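Long-range contacts in catalase (Bacillus pumilus, PDB 4QOL), which breaks down hydrogen peroxide to water and oxygen at a haem, and also shows peroxidase-like reactivity toward phenolic substrates: residues D19-R24 with D36-K42; Y64-V69 with G86-F92; T97-P101 with S149-D153; I187-E193 with E222-L227. All coordinates share one frame; numbering follows the deposited sequence.

Contact 1: residues D19-R24 with D36-K42; sequences DNQNSR and DYHLIEK
The irregular chain of D19-R24 passes the start of helix 37-46, coming nearest where CA of R24 lies 6.1 Å from CA of D36. D36 is the N-cap of this helix and its short carboxylate serves two purposes. OD1 of D36 takes the amide of L39 (N to OD1 3.1 Å), capping the first turn, while OD2 of D36 reaches across to accept from R24 N at 2.9 Å. Both amides come from above the carboxylate plane, and OD1 also pairs with R413 of the second subunit, which would balance the charge. Further along the helix, the amide oxygen of N20 gathers two donors: H38 NE2 at 2.7 Å, with the oxygen lying in the imidazole plane, and K42 NZ at 2.9 Å. Asparagine suits the place because its amide accepts through OD1 while ND2 donates to E385 of the third subunit, so that acceptor and donor are both used. The K42 chain, extended from CG onward (chi2 -174°), carries NZ to N20 OD1, and D145 of the second subunit gives NZ a salt bridge as well. The backbone around N20 is curled by an Asx turn, with D19 OD1 taking Q21 N at 2.8 Å. Between the polar groups, the two methyls of L39 close over S23 OG, which is hydrogen-bonded to D139 of the second subunit. The contact thus ties the loop leading into strand 25-26 to the first turns of helix 37-46, with the second and third subunits packed against both.

Contact 2: residues Y64-V69 with G86-F92; sequences YGVFEV and GKQTDVF
Y64 and F92 meet at one end of two antiparallel strands, the F92 edge standing over the Y64 face; F92 CD1 is 3.6 Å from Y64 CE2 and the planes are 56° apart. F92 CG is turned anti to its own backbone N (chi1 -178°), which brings that edge over the middle of the tyrosine ring, whose OH bonds to E310. Next along, G65 and V91 exchange two backbone bonds, V91 N lying 2.9 Å from G65 O. With no side chain on G65, V91 CG2 can settle 3.5 Å from G65 C. On the same face F67, T89 and V91 pack tightly with hydrophobic residues of strands 113-120 and 293-302; V91 CG1 touches F67 CB at 4.2 Å. The other face is tight at its Y64/F92 end, where F92 is buried, and opens toward E68 and Q88. Here the E68 and Q88 chains run alongside each other in one direction, their flat ends turned 44° apart, and Q88 NE2 makes only a weak bond to E68 OE1 at 3.4 Å, as may be expected at a solvent-facing edge. The pairing runs on past the start of strand 88-96, G86 N bonding to V69 O at 2.8 Å. Strands 60-69 and 88-96, joined by a loop carrying the sodium ligands S72 and E85, belong to the antiparallel beta-barrel characteristic of the catalase fold.

Contact 3: residues T97-P101 with S149-D153; sequences TVIHP and SLKPD
K151 and I99 make the central meeting, the ammonium NZ of K151 giving a hydrogen bond to I99 O at 2.8 Å while the apolar part of I99 packs against the residues beside the lysine. The lysine chain bends at its second torsion (chi2 -87°), turning NZ toward the 97-101 loop and laying CE close to the same carbonyl, 3.1 Å from CE to I99 O. The isoleucine branches divide the work: CD1 of I99 presses on L150 CB at 3.5 Å, and CG2 of I99 rests on P152 CD at 4.1 Å. A branched side chain suits a place where it must fill two directions at once, and the CD methylene of the proline gives CG2 an apolar neighbour. One shell further out, a water lies 2.8 Å from V98 O and 3.0 Å from H100 O, and accepts a weak bond from K151 NZ. The loop itself is held by D110, whose OD2 takes the amides of V98 and I99, and L150 is backed by Y164 and M168 of helix 161-169. K151 NZ also donates to V55 O; the carbonyls of I99 and V55 would stabilise the buried charge by their dipoles, the more useful as R50 of the second subunit, also positive, is close.

Contact 4: residues I187-E193 with E222-L227; sequences IPANYAE and EGIRNL
E193 and R225 join two irregular loops through a salt bridge and backbone bonds, one loop following helix 175-181 and the other running from strand 211-220 to helix 229-236. The guanidinium meets the carboxylate side-on, the two planes twisted 48° apart: R225 NE lies 2.8 Å from E193 OE2 and R225 NH2 lies 2.9 Å from E193 OE1. A bend at the third torsion of R225 (chi3 59°) turns the group back onto its partner, and the methyl of A189 sits over the centre of one guanidinium face, its CB 3.5 Å from R225 CZ. Arginine suits the place because one flat group can bind the acid along an edge while a methyl covers its face. The same pair is joined in the backbone, R225 N giving a nearly straight bond to E193 O at 2.9 Å, and A189 N donates to R225 O at the same distance. On the first loop N190 forms an Asx motif, its OD1 accepting from E193 N, and its ND2 also binds E193 OE1 (2.9 Å), which would help to orient the carboxylate for R225. At the other end L227 N bonds to I187 O at 2.8 Å, and the leucine packs on I187 CG2 and A189, with A232 and I235 of helix 229-236 beyond. Near the more exposed end, a water donates to both E193 OE2 and E222 O.

In the fold
Followed from the N terminus, the four contacts close one after another, with no nesting or crossing. Contact 1 closes a short loop of the N-terminal region, its centre about 42 Å from the centre of the chain, where neighbouring subunits pack on it. Contact 2 then joins two sheet strands across a 16-residue connection. Contact 3 bridges 47 residues, bringing the loop after strand 88-96 to the end of helix 143-150, and lies across the chain's centre from contact 2. Contact 4 ties the loop after helix 175-181 to that leaving strand 211-220. Contacts 3 and 4 alone touch, T97 N lying 4.0 Å from Y191 OH. Contacts 1 and 3 both meet the second subunit.

Contact 1: residues D19-R24 with D36-K42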
# COMPACT_ATOMS: atom_id res chain seq x y z
N ASP A 19 -22.26 -17.90 -15.83
CA ASP A 19 -22.49 -16.89 -16.87
C ASP A 19 -21.42 -15.79 -16.75
O ASP A 19 -21.41 -15.05 -15.78
CB ASP A 19 -23.88 -16.30 -16.64
CG ASP A 19 -24.37 -15.35 -17.76
OD1 ASP A 19 -23.61 -14.83 -18.57
OD2 ASP A 19 -25.60 -15.17 -17.84
N ASN A 20 -20.56 -15.71 -17.76
CA ASN A 20 -19.56 -14.70 -17.80
C ASN A 20 -19.94 -13.52 -18.69
O ASN A 20 -19.04 -12.75 -19.03
CB ASN A 20 -18.23 -15.33 -18.24
CG ASN A 20 -17.01 -14.40 -18.01
OD1 ASN A 20 -16.88 -13.77 -16.96
ND2 ASN A 20 -16.15 -14.33 -19.00
N GLN A 21 -21.22 -13.45 -19.08
CA GLN A 21 -21.72 -12.39 -19.98
C GLN A 21 -22.61 -11.38 -19.32
O GLN A 21 -22.56 -10.18 -19.67
CB GLN A 21 -22.50 -13.00 -21.17
CG GLN A 21 -21.86 -14.23 -21.80
CD GLN A 21 -20.35 -14.10 -22.03
OE1 GLN A 21 -19.87 -13.05 -22.53
NE2 GLN A 21 -19.61 -15.16 -21.72
N ASN A 22 -23.49 -11.83 -18.41
CA ASN A 22 -24.54 -10.94 -17.87
C ASN A 22 -24.34 -10.77 -16.38
O ASN A 22 -24.20 -11.77 -15.64
CB ASN A 22 -25.94 -11.51 -18.13
CG ASN A 22 -26.18 -11.81 -19.60
OD1 ASN A 22 -26.17 -10.88 -20.43
ND2 ASN A 22 -26.19 -13.09 -19.94
N SER A 23 -24.38 -9.53 -15.94
CA SER A 23 -24.56 -9.16 -14.58
C SER A 23 -25.92 -9.62 -14.06
O SER A 23 -26.84 -9.89 -14.82
CB SER A 23 -24.53 -7.62 -14.40
OG SER A 23 -23.29 -7.08 -14.80
N ARG A 24 -26.01 -9.73 -12.74
CA ARG A 24 -27.26 -10.12 -12.12
C ARG A 24 -28.15 -8.92 -11.83
O ARG A 24 -27.73 -7.97 -11.15
CB ARG A 24 -26.90 -10.91 -10.85
CG ARG A 24 -28.00 -11.67 -10.26
CD ARG A 24 -27.49 -12.42 -9.04
NE ARG A 24 -28.41 -13.51 -8.74
CZ ARG A 24 -28.47 -14.12 -7.57
NH1 ARG A 24 -27.71 -13.68 -6.54
NH2 ARG A 24 -29.31 -15.12 -7.42
N ASP A 36 -23.61 -10.34 -6.54
CA ASP A 36 -23.04 -10.86 -7.79
C ASP A 36 -21.56 -10.97 -7.53
O ASP A 36 -20.78 -10.07 -7.89
CB ASP A 36 -23.32 -9.89 -8.95
CG ASP A 36 -22.91 -10.47 -10.32
OD1 ASP A 36 -22.16 -11.46 -10.34
OD2 ASP A 36 -23.44 -9.97 -11.34
N TYR A 37 -21.18 -12.02 -6.83
CA TYR A 37 -19.80 -12.14 -6.40
C TYR A 37 -18.84 -12.16 -7.61
O TYR A 37 -17.75 -11.59 -7.55
CB TYR A 37 -19.60 -13.43 -5.58
CG TYR A 37 -18.14 -13.66 -5.18
CD1 TYR A 37 -17.62 -13.02 -4.05
CD2 TYR A 37 -17.27 -14.49 -5.93
CE1 TYR A 37 -16.31 -13.23 -3.66
CE2 TYR A 37 -15.96 -14.66 -5.55
CZ TYR A 37 -15.47 -14.04 -4.40
OH TYR A 37 -14.15 -14.17 -4.05
N HIS A 38 -19.21 -12.88 -8.66
CA HIS A 38 -18.36 -12.93 -9.83
C HIS A 38 -18.08 -11.55 -10.42
O HIS A 38 -16.94 -11.22 -10.75
CB HIS A 38 -18.96 -13.86 -10.91
CG HIS A 38 -18.17 -13.92 -12.20
ND1 HIS A 38 -16.80 -14.06 -12.25
CD2 HIS A 38 -18.57 -13.92 -13.49
CE1 HIS A 38 -16.39 -14.13 -13.51
NE2 HIS A 38 -17.43 -13.99 -14.28
N LEU A 39 -19.12 -10.75 -10.59
CA LEU A 39 -18.97 -9.39 -11.13
C LEU A 39 -18.02 -8.58 -10.23
O LEU A 39 -17.06 -7.97 -10.72
CB LEU A 39 -20.31 -8.62 -11.22
CG LEU A 39 -20.30 -7.15 -11.63
CD1 LEU A 39 -19.91 -7.02 -13.12
CD2 LEU A 39 -21.66 -6.42 -11.43
N ILE A 40 -18.29 -8.59 -8.92
CA ILE A 40 -17.55 -7.74 -8.04
C ILE A 40 -16.10 -8.25 -7.94
O ILE A 40 -15.13 -7.44 -7.98
CB ILE A 40 -18.22 -7.61 -6.66
CG1 ILE A 40 -19.60 -6.99 -6.77
CG2 ILE A 40 -17.34 -6.79 -5.73
CD1 ILE A 40 -19.60 -5.65 -7.45
N GLU A 41 -15.88 -9.57 -7.89
CA GLU A 41 -14.50 -10.07 -7.75
C GLU A 41 -13.68 -9.70 -9.00
O GLU A 41 -12.51 -9.34 -8.91
CB GLU A 41 -14.50 -11.60 -7.55
CG GLU A 41 -13.11 -12.25 -7.34
CD GLU A 41 -13.15 -13.80 -7.39
OE1 GLU A 41 -13.16 -14.33 -8.49
OE2 GLU A 41 -12.94 -14.40 -6.36
N LYS A 42 -14.29 -9.88 -10.17
CA LYS A 42 -13.66 -9.68 -11.46
C LYS A 42 -13.36 -8.18 -11.67
O LYS A 42 -12.23 -7.84 -11.98
CB LYS A 42 -14.55 -10.28 -12.56
CG LYS A 42 -13.97 -10.19 -13.95
CD LYS A 42 -15.05 -10.68 -14.94
CE LYS A 42 -14.62 -10.68 -16.39
NZ LYS A 42 -15.73 -11.13 -17.29

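Contact 2: residues Y64-V69 with G86-F92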
# COMPACT_ATOMS: atom_id res chain seq x y z
N TYR A 64 15.45 -13.57 -21.16
CA TYR A 64 16.41 -14.49 -20.46
C TYR A 64 17.48 -15.00 -21.39
O TYR A 64 17.34 -15.00 -22.60
CB TYR A 64 15.62 -15.69 -19.95
CG TYR A 64 14.60 -15.37 -18.92
CD1 TYR A 64 13.31 -15.07 -19.30
CD2 TYR A 64 14.88 -15.48 -17.57
CE1 TYR A 64 12.33 -14.80 -18.33
CE2 TYR A 64 13.92 -15.25 -16.59
CZ TYR A 64 12.63 -14.87 -17.01
OH TYR A 64 11.65 -14.65 -16.03
N GLY A 65 18.58 -15.45 -20.78
CA GLY A 65 19.63 -16.02 -21.54
C GLY A 65 20.65 -16.71 -20.70
O GLY A 65 20.38 -17.16 -19.59
N VAL A 66 21.83 -16.86 -21.27
CA VAL A 66 22.95 -17.56 -20.63
C VAL A 66 24.24 -16.76 -20.80
O VAL A 66 24.48 -16.18 -21.84
CB VAL A 66 23.14 -19.00 -21.21
CG1 VAL A 66 24.33 -19.68 -20.59
CG2 VAL A 66 21.89 -19.83 -20.94
N PHE A 67 25.02 -16.69 -19.74
CA PHE A 67 26.37 -16.21 -19.79
C PHE A 67 27.39 -17.35 -19.66
O PHE A 67 27.27 -18.17 -18.81
CB PHE A 67 26.63 -15.21 -18.64
CG PHE A 67 28.05 -14.71 -18.65
CD1 PHE A 67 28.42 -13.68 -19.49
CD2 PHE A 67 28.99 -15.23 -17.77
CE1 PHE A 67 29.70 -13.20 -19.53
CE2 PHE A 67 30.29 -14.74 -17.80
CZ PHE A 67 30.65 -13.75 -18.69
N GLU A 68 28.34 -17.39 -20.59
CA GLU A 68 29.40 -18.41 -20.59
C GLU A 68 30.77 -17.78 -20.47
O GLU A 68 31.14 -16.94 -21.28
CB GLU A 68 29.35 -19.25 -21.88
CG GLU A 68 30.36 -20.40 -21.86
CD GLU A 68 30.13 -21.40 -22.96
OE1 GLU A 68 29.05 -21.38 -23.59
OE2 GLU A 68 31.03 -22.20 -23.21
N VAL A 69 31.56 -18.28 -19.53
CA VAL A 69 32.91 -17.84 -19.33
C VAL A 69 33.79 -18.39 -20.44
O VAL A 69 33.78 -19.62 -20.71
CB VAL A 69 33.46 -18.31 -17.97
CG1 VAL A 69 34.95 -17.95 -17.79
CG2 VAL A 69 32.62 -17.70 -16.84
N GLY A 86 34.17 -22.12 -19.63
CA GLY A 86 33.02 -22.95 -19.99
C GLY A 86 31.86 -22.85 -19.01
O GLY A 86 30.76 -23.30 -19.34
N LYS A 87 32.07 -22.27 -17.85
CA LYS A 87 31.01 -22.21 -16.87
C LYS A 87 29.84 -21.32 -17.35
O LYS A 87 30.07 -20.20 -17.76
CB LYS A 87 31.54 -21.67 -15.54
CG LYS A 87 30.49 -21.77 -14.44
CD LYS A 87 31.12 -21.43 -13.10
CE LYS A 87 30.55 -22.24 -11.97
NZ LYS A 87 31.54 -22.19 -10.85
N GLN A 88 28.64 -21.87 -17.30
CA GLN A 88 27.44 -21.19 -17.75
C GLN A 88 26.56 -20.80 -16.55
O GLN A 88 26.31 -21.60 -15.67
CB GLN A 88 26.65 -22.08 -18.71
CG GLN A 88 27.42 -22.42 -19.95
CD GLN A 88 26.70 -23.38 -20.89
OE1 GLN A 88 25.54 -23.71 -20.69
NE2 GLN A 88 27.37 -23.79 -21.96
N THR A 89 26.06 -19.58 -16.60
CA THR A 89 25.15 -19.05 -15.59
C THR A 89 23.95 -18.48 -16.33
O THR A 89 24.10 -17.71 -17.29
CB THR A 89 25.83 -17.94 -14.83
OG1 THR A 89 27.00 -18.50 -14.21
CG2 THR A 89 24.93 -17.31 -13.76
N ASP A 90 22.74 -18.81 -15.85
CA ASP A 90 21.55 -18.22 -16.37
C ASP A 90 21.49 -16.70 -16.06
O ASP A 90 21.89 -16.28 -14.98
CB ASP A 90 20.28 -18.93 -15.79
CG ASP A 90 20.04 -20.29 -16.38
OD1 ASP A 90 20.71 -20.67 -17.37
OD2 ASP A 90 19.15 -20.99 -15.88
N VAL A 91 20.84 -15.92 -16.98
CA VAL A 91 20.63 -14.49 -16.75
C VAL A 91 19.20 -14.10 -17.09
O VAL A 91 18.52 -14.77 -17.86
CB VAL A 91 21.58 -13.54 -17.54
CG1 VAL A 91 23.04 -13.75 -17.14
CG2 VAL A 91 21.48 -13.71 -19.06
N PHE A 92 18.76 -13.04 -16.45
CA PHE A 92 17.67 -12.20 -16.90
C PHE A 92 18.16 -10.81 -17.12
O PHE A 92 18.86 -10.27 -16.26
CB PHE A 92 16.48 -12.20 -15.89
CG PHE A 92 15.32 -11.37 -16.36
CD1 PHE A 92 14.51 -11.82 -17.38
CD2 PHE A 92 15.08 -10.15 -15.79
CE1 PHE A 92 13.46 -11.00 -17.87
CE2 PHE A 92 14.03 -9.35 -16.26
CZ PHE A 92 13.21 -9.79 -17.25

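Contact 3: residues T97-P101 with S149-D153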
# COMPACT_ATOMS: atom_id res chain seq x y z
N THR A 97 14.67 2.75 -21.65
CA THR A 97 15.02 4.17 -21.64
C THR A 97 15.08 4.67 -20.24
O THR A 97 15.12 3.87 -19.30
CB THR A 97 14.00 4.98 -22.52
OG1 THR A 97 12.70 4.90 -21.96
CG2 THR A 97 13.96 4.44 -24.01
N VAL A 98 15.12 5.98 -20.02
CA VAL A 98 15.30 6.53 -18.69
C VAL A 98 14.19 7.42 -18.16
O VAL A 98 13.65 7.15 -17.08
CB VAL A 98 16.65 7.29 -18.54
CG1 VAL A 98 16.76 7.85 -17.09
CG2 VAL A 98 17.79 6.39 -18.90
N ILE A 99 13.85 8.48 -18.88
CA ILE A 99 13.13 9.59 -18.29
C ILE A 99 11.61 9.44 -18.41
O ILE A 99 10.91 9.71 -17.46
CB ILE A 99 13.62 10.91 -18.88
CG1 ILE A 99 15.03 11.20 -18.34
CG2 ILE A 99 12.66 12.08 -18.59
CD1 ILE A 99 15.17 11.41 -16.81
N HIS A 100 11.12 9.05 -19.55
CA HIS A 100 9.67 9.20 -19.77
C HIS A 100 8.94 7.94 -19.25
O HIS A 100 9.57 6.95 -18.94
CB HIS A 100 9.31 9.54 -21.21
CG HIS A 100 9.69 10.93 -21.60
ND1 HIS A 100 8.86 12.01 -21.48
CD2 HIS A 100 10.89 11.41 -22.00
CE1 HIS A 100 9.48 13.09 -21.91
NE2 HIS A 100 10.72 12.77 -22.21
N PRO A 101 7.60 8.00 -19.06
CA PRO A 101 6.87 6.91 -18.42
C PRO A 101 6.75 5.65 -19.26
O PRO A 101 7.22 5.59 -20.41
CB PRO A 101 5.46 7.52 -18.15
CG PRO A 101 5.68 8.97 -18.11
CD PRO A 101 6.76 9.23 -19.11
N SER A 149 15.07 17.67 -13.07
CA SER A 149 15.34 18.66 -14.17
C SER A 149 15.07 18.08 -15.54
O SER A 149 14.60 18.79 -16.42
CB SER A 149 16.78 19.20 -14.06
OG SER A 149 17.70 18.31 -14.65
N LEU A 150 15.25 16.77 -15.70
CA LEU A 150 15.13 16.06 -16.99
C LEU A 150 13.71 15.63 -17.26
O LEU A 150 13.24 15.60 -18.41
CB LEU A 150 16.00 14.83 -17.02
CG LEU A 150 17.50 15.14 -17.21
CD1 LEU A 150 18.36 13.96 -16.68
CD2 LEU A 150 17.83 15.39 -18.66
N LYS A 151 13.00 15.31 -16.19
CA LYS A 151 11.64 14.85 -16.26
C LYS A 151 10.74 15.95 -16.76
O LYS A 151 10.99 17.16 -16.61
CB LYS A 151 11.11 14.40 -14.89
CG LYS A 151 11.63 13.02 -14.37
CD LYS A 151 10.80 11.89 -14.84
CE LYS A 151 11.33 10.52 -14.45
NZ LYS A 151 10.31 9.46 -14.78
N PRO A 152 9.60 15.55 -17.34
CA PRO A 152 8.58 16.53 -17.66
C PRO A 152 8.37 17.57 -16.54
O PRO A 152 8.32 17.22 -15.38
CB PRO A 152 7.34 15.65 -17.92
CG PRO A 152 7.96 14.43 -18.59
CD PRO A 152 9.23 14.20 -17.77
N ASP A 153 8.23 18.84 -16.96
CA ASP A 153 7.95 19.96 -16.06
C ASP A 153 6.78 19.58 -15.17
O ASP A 153 5.76 19.00 -15.66
CB ASP A 153 7.74 21.21 -16.91
CG ASP A 153 7.35 22.44 -16.14
OD1 ASP A 153 6.29 22.43 -15.51
OD2 ASP A 153 7.99 23.52 -16.28
O HOH W 1 11.02 6.63 -16.34

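Contact 4: residues I187-E193 with E222-L227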
# COMPACT_ATOMS: atom_id res chain seq x y z
N ILE A 187 20.58 8.07 -29.21
CA ILE A 187 19.47 7.31 -29.70
C ILE A 187 19.95 6.02 -30.37
O ILE A 187 20.09 5.96 -31.60
CB ILE A 187 18.58 8.09 -30.69
CG1 ILE A 187 18.35 9.52 -30.22
CG2 ILE A 187 17.26 7.32 -30.87
CD1 ILE A 187 17.52 10.37 -31.14
N PRO A 188 20.23 4.97 -29.59
CA PRO A 188 20.48 3.68 -30.17
C PRO A 188 19.40 3.20 -31.14
O PRO A 188 18.25 3.50 -30.93
CB PRO A 188 20.61 2.73 -28.94
CG PRO A 188 21.02 3.67 -27.83
CD PRO A 188 20.22 4.94 -28.12
N ALA A 189 19.79 2.42 -32.18
CA ALA A 189 18.81 1.99 -33.15
C ALA A 189 17.78 1.05 -32.53
O ALA A 189 16.59 0.98 -33.00
CB ALA A 189 19.48 1.33 -34.34
N ASN A 190 18.25 0.26 -31.57
CA ASN A 190 17.42 -0.66 -30.83
C ASN A 190 18.30 -1.21 -29.64
O ASN A 190 19.38 -0.73 -29.42
CB ASN A 190 16.93 -1.79 -31.76
CG ASN A 190 18.07 -2.51 -32.45
OD1 ASN A 190 18.94 -3.09 -31.78
ND2 ASN A 190 18.09 -2.51 -33.81
N TYR A 191 17.76 -2.14 -28.86
CA TYR A 191 18.48 -2.61 -27.69
C TYR A 191 19.58 -3.62 -28.02
O TYR A 191 20.47 -3.81 -27.24
CB TYR A 191 17.49 -3.26 -26.70
CG TYR A 191 16.45 -2.34 -26.10
CD1 TYR A 191 16.79 -1.09 -25.59
CD2 TYR A 191 15.12 -2.73 -26.02
CE1 TYR A 191 15.83 -0.27 -25.00
CE2 TYR A 191 14.15 -1.95 -25.45
CZ TYR A 191 14.49 -0.69 -24.95
OH TYR A 191 13.52 0.09 -24.40
N ALA A 192 19.51 -4.25 -29.21
CA ALA A 192 20.52 -5.28 -29.60
C ALA A 192 21.80 -4.66 -30.17
O ALA A 192 22.90 -5.11 -29.89
CB ALA A 192 19.93 -6.24 -30.63
N GLU A 193 21.66 -3.56 -30.88
CA GLU A 193 22.82 -2.94 -31.57
C GLU A 193 23.35 -1.78 -30.74
O GLU A 193 23.36 -0.61 -31.16
CB GLU A 193 22.38 -2.48 -32.97
CG GLU A 193 21.98 -3.63 -33.89
CD GLU A 193 21.50 -3.16 -35.26
OE1 GLU A 193 20.27 -3.20 -35.54
OE2 GLU A 193 22.35 -2.76 -36.06
N GLU A 222 25.92 -7.80 -32.53
CA GLU A 222 25.22 -7.14 -33.64
C GLU A 222 25.81 -5.76 -34.05
O GLU A 222 25.31 -5.17 -35.00
CB GLU A 222 23.72 -6.99 -33.34
CG GLU A 222 23.00 -8.31 -33.08
CD GLU A 222 22.89 -9.21 -34.28
OE1 GLU A 222 22.99 -8.72 -35.41
OE2 GLU A 222 22.71 -10.43 -34.11
N GLY A 223 26.87 -5.30 -33.39
CA GLY A 223 27.51 -4.02 -33.67
C GLY A 223 26.77 -2.93 -32.99
O GLY A 223 25.60 -3.12 -32.66
N ILE A 224 27.40 -1.77 -32.83
CA ILE A 224 26.74 -0.58 -32.35
C ILE A 224 26.12 0.19 -33.51
O ILE A 224 26.81 0.52 -34.48
CB ILE A 224 27.74 0.32 -31.60
CG1 ILE A 224 28.15 -0.37 -30.31
CG2 ILE A 224 27.15 1.73 -31.36
CD1 ILE A 224 29.39 0.18 -29.65
N ARG A 225 24.83 0.49 -33.45
CA ARG A 225 24.18 1.36 -34.45
C ARG A 225 23.24 2.34 -33.86
O ARG A 225 22.54 2.00 -32.89
CB ARG A 225 23.39 0.53 -35.47
CG ARG A 225 22.91 1.31 -36.65
CD ARG A 225 22.41 0.40 -37.77
NE ARG A 225 21.30 -0.47 -37.39
CZ ARG A 225 20.00 -0.17 -37.48
NH1 ARG A 225 19.57 1.01 -37.90
NH2 ARG A 225 19.11 -1.05 -37.07
N ASN A 226 23.26 3.56 -34.36
CA ASN A 226 22.61 4.69 -33.77
C ASN A 226 21.62 5.32 -34.79
O ASN A 226 21.68 5.04 -35.99
CB ASN A 226 23.59 5.75 -33.32
CG ASN A 226 24.63 5.22 -32.36
OD1 ASN A 226 25.86 5.46 -32.54
ND2 ASN A 226 24.20 4.42 -31.44
N LEU A 227 20.77 6.20 -34.28
CA LEU A 227 19.83 6.96 -35.11
C LEU A 227 20.10 8.45 -35.04
O LEU A 227 20.27 9.03 -33.95
CB LEU A 227 18.36 6.74 -34.70
CG LEU A 227 17.91 5.29 -34.56
CD1 LEU A 227 16.50 5.17 -34.02
CD2 LEU A 227 18.02 4.56 -35.88
O HOH W 2 24.17 -7.66 -29.95
O HOH W 3 24.90 -2.75 -36.05